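Local structure of exopolygalacturonase (2UVF) at residues D68-S73 / L78-D83. The protein probably hydrolyses pectin-derived polygalacturonate from the chain end, releasing digalacturonic acid, as a family 28 glycoside hydrolase of the periplasm. Sequence-based numbering, arbitrary orientation.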
loop_
_atom_site.group_PDB
_atom_site.type_symbol
_atom_site.label_atom_id
_atom_site.label_comp_id
_atom_site.label_asym_id
_atom_site.label_seq_id
_atom_site.Cartn_x
_atom_site.Cartn_y
_atom_site.Cartn_z
ATOM N N ASP A 68 6.347 22.968 -8.434
ATOM C CA ASP A 68 4.976 23.012 -7.920
ATOM C C ASP A 68 3.965 22.893 -9.066
ATOM O O ASP A 68 4.346 22.856 -10.233
ATOM C CB ASP A 68 4.738 24.315 -7.150
ATOM C CG ASP A 68 3.894 24.121 -5.904
ATOM O OD1 ASP A 68 3.105 23.154 -5.824
ATOM O OD2 ASP A 68 4.018 24.952 -4.992
ATOM N N TYR A 69 2.679 22.824 -8.715
ATOM C CA TYR A 69 1.567 22.842 -9.681
ATOM C C TYR A 69 0.467 23.755 -9.147
ATOM O O TYR A 69 0.286 23.849 -7.926
ATOM C CB TYR A 69 0.996 21.437 -9.888
ATOM C CG TYR A 69 1.859 20.538 -10.734
ATOM C CD1 TYR A 69 1.689 20.471 -12.122
ATOM C CD2 TYR A 69 2.847 19.740 -10.150
ATOM C CE1 TYR A 69 2.490 19.641 -12.909
ATOM C CE2 TYR A 69 3.646 18.906 -10.925
ATOM C CZ TYR A 69 3.473 18.860 -12.297
ATOM O OH TYR A 69 4.273 18.016 -13.037
ATOM N N GLN A 70 -0.255 24.424 -10.052
ATOM C CA GLN A 70 -1.316 25.368 -9.671
ATOM C C GLN A 70 -2.640 24.940 -10.268
ATOM O O GLN A 70 -2.693 24.515 -11.420
ATOM C CB GLN A 70 -1.003 26.781 -10.167
ATOM C CG GLN A 70 0.260 27.414 -9.611
ATOM C CD GLN A 70 0.336 28.911 -9.917
ATOM O OE1 GLN A 70 -0.469 29.447 -10.695
ATOM N NE2 GLN A 70 1.308 29.589 -9.316
ATOM N N ILE A 71 -3.712 25.099 -9.496
ATOM C CA ILE A 71 -5.018 24.526 -9.843
ATOM C C ILE A 71 -6.094 25.605 -10.003
ATOM O O ILE A 71 -6.284 26.430 -9.125
ATOM C CB ILE A 71 -5.444 23.406 -8.826
ATOM C CG1 ILE A 71 -4.593 22.145 -9.028
ATOM C CG2 ILE A 71 -6.907 23.040 -8.983
ATOM C CD1 ILE A 71 -3.251 22.157 -8.310
ATOM N N PHE A 72 -6.785 25.578 -11.140
ATOM C CA PHE A 72 -7.789 26.588 -11.486
ATOM C C PHE A 72 -9.129 25.940 -11.794
ATOM O O PHE A 72 -9.196 24.973 -12.559
ATOM C CB PHE A 72 -7.357 27.385 -12.726
ATOM C CG PHE A 72 -5.913 27.822 -12.725
ATOM C CD1 PHE A 72 -5.559 29.095 -12.283
ATOM C CD2 PHE A 72 -4.915 26.980 -13.211
ATOM C CE1 PHE A 72 -4.237 29.517 -12.290
ATOM C CE2 PHE A 72 -3.592 27.399 -13.217
ATOM C CZ PHE A 72 -3.253 28.675 -12.757
ATOM N N SER A 73 -10.194 26.469 -11.195
ATOM C CA SER A 73 -11.553 26.121 -11.594
ATOM C C SER A 73 -12.082 27.287 -12.414
ATOM O O SER A 73 -12.009 28.447 -11.968
ATOM C CB SER A 73 -12.446 25.858 -10.383
ATOM O OG SER A 73 -13.803 25.667 -10.762
ATOM N N LEU A 78 -7.291 28.371 -7.623
ATOM C CA LEU A 78 -7.739 27.769 -6.362
ATOM C C LEU A 78 -6.602 27.659 -5.345
ATOM O O LEU A 78 -6.832 27.680 -4.122
ATOM C CB LEU A 78 -8.388 26.394 -6.614
ATOM C CG LEU A 78 -9.680 26.397 -7.441
ATOM C CD1 LEU A 78 -9.994 25.014 -7.978
ATOM C CD2 LEU A 78 -10.853 26.941 -6.634
ATOM N N GLY A 79 -5.376 27.540 -5.852
ATOM C CA GLY A 79 -4.192 27.442 -5.004
ATOM C C GLY A 79 -3.073 26.584 -5.568
ATOM O O GLY A 79 -3.114 26.167 -6.723
ATOM N N LYS A 80 -2.071 26.316 -4.731
ATOM C CA LYS A 80 -0.910 25.493 -5.130
ATOM C C LYS A 80 -0.995 24.084 -4.540
ATOM O O LYS A 80 -1.476 23.907 -3.412
ATOM C CB LYS A 80 0.402 26.171 -4.717
ATOM C CG LYS A 80 0.511 27.618 -5.165
ATOM C CD LYS A 80 1.923 28.011 -5.515
ATOM C CE LYS A 80 2.592 28.756 -4.378
ATOM N NZ LYS A 80 3.526 29.838 -4.860
ATOM N N ALA A 81 -0.527 23.095 -5.302
ATOM C CA ALA A 81 -0.490 21.691 -4.853
ATOM C C ALA A 81 0.183 21.526 -3.490
ATOM O O ALA A 81 -0.371 20.878 -2.594
ATOM C CB ALA A 81 0.187 20.806 -5.900
ATOM N N SER A 82 1.359 22.150 -3.335
ATOM C CA SER A 82 2.145 22.130 -2.091
ATOM C C SER A 82 1.373 22.593 -0.852
ATOM O O SER A 82 1.340 21.878 0.155
ATOM C CB SER A 82 3.410 22.975 -2.246
ATOM O OG SER A 82 3.077 24.324 -2.559
ATOM N N ASP A 83 0.767 23.784 -0.925
ATOM C CA ASP A 83 -0.003 24.361 0.192
ATOM C C ASP A 83 -1.309 23.603 0.453
ATOM O O ASP A 83 -1.763 23.488 1.592
ATOM C CB ASP A 83 -0.309 25.860 -0.042
ATOM C CG ASP A 83 0.940 26.689 -0.425
ATOM O OD1 ASP A 83 2.015 26.545 0.222
ATOM O OD2 ASP A 83 0.828 27.509 -1.370
#
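Asp68 reaches across to Ser82 at one end of a beta hairpin, strands 66-73 and 76-80, in the fibronectin type III domain. Followed outward, Asp68 points its CB toward the partner segment, CG comes 3.4 Å from Ser82 OG, and the carboxylate grips the first turn of helix 81-88 with both oxygens. OD1 takes the Ser82 N-H on its syn lone pair, 3.2 Å from N, and on its anti side, 26° out of the carboxylate plane, the N-H of Tyr69. OD2, also syn, receives the Ser82 hydroxyl, 2.7 Å from OG. Three bonds thus fix the rotation of this buried carboxylate, and the helix N-terminus probably favours its negative charge. A serine suits the site because its short hydroxyl and its own N-H can both reach one carboxylate; chi1 of 59° turns OG to OD2.

Next along, Tyr69 O accepts the Ala81 N-H almost straight (174°); the small Ala81 CB lies 4.1 Å from Tyr69 CB, and both side chains touch Trp57. Toward the turn a classic beta bulge sets Ile71 against two residues: Gly79 O accepts from Ile71 N, and Leu78 N donates to Ile71 O. The backbone angles of Gly79, with phi positive, suit a residue without a side chain. Ile71, branched and apolar, packs on Leu55, Trp57 and Phe115 of strands 53-58 and 114-117, and its CG2 lies 3.8 Å from Leu78 CD1, a methyl that also rests 3.5 Å from Ser73 CB.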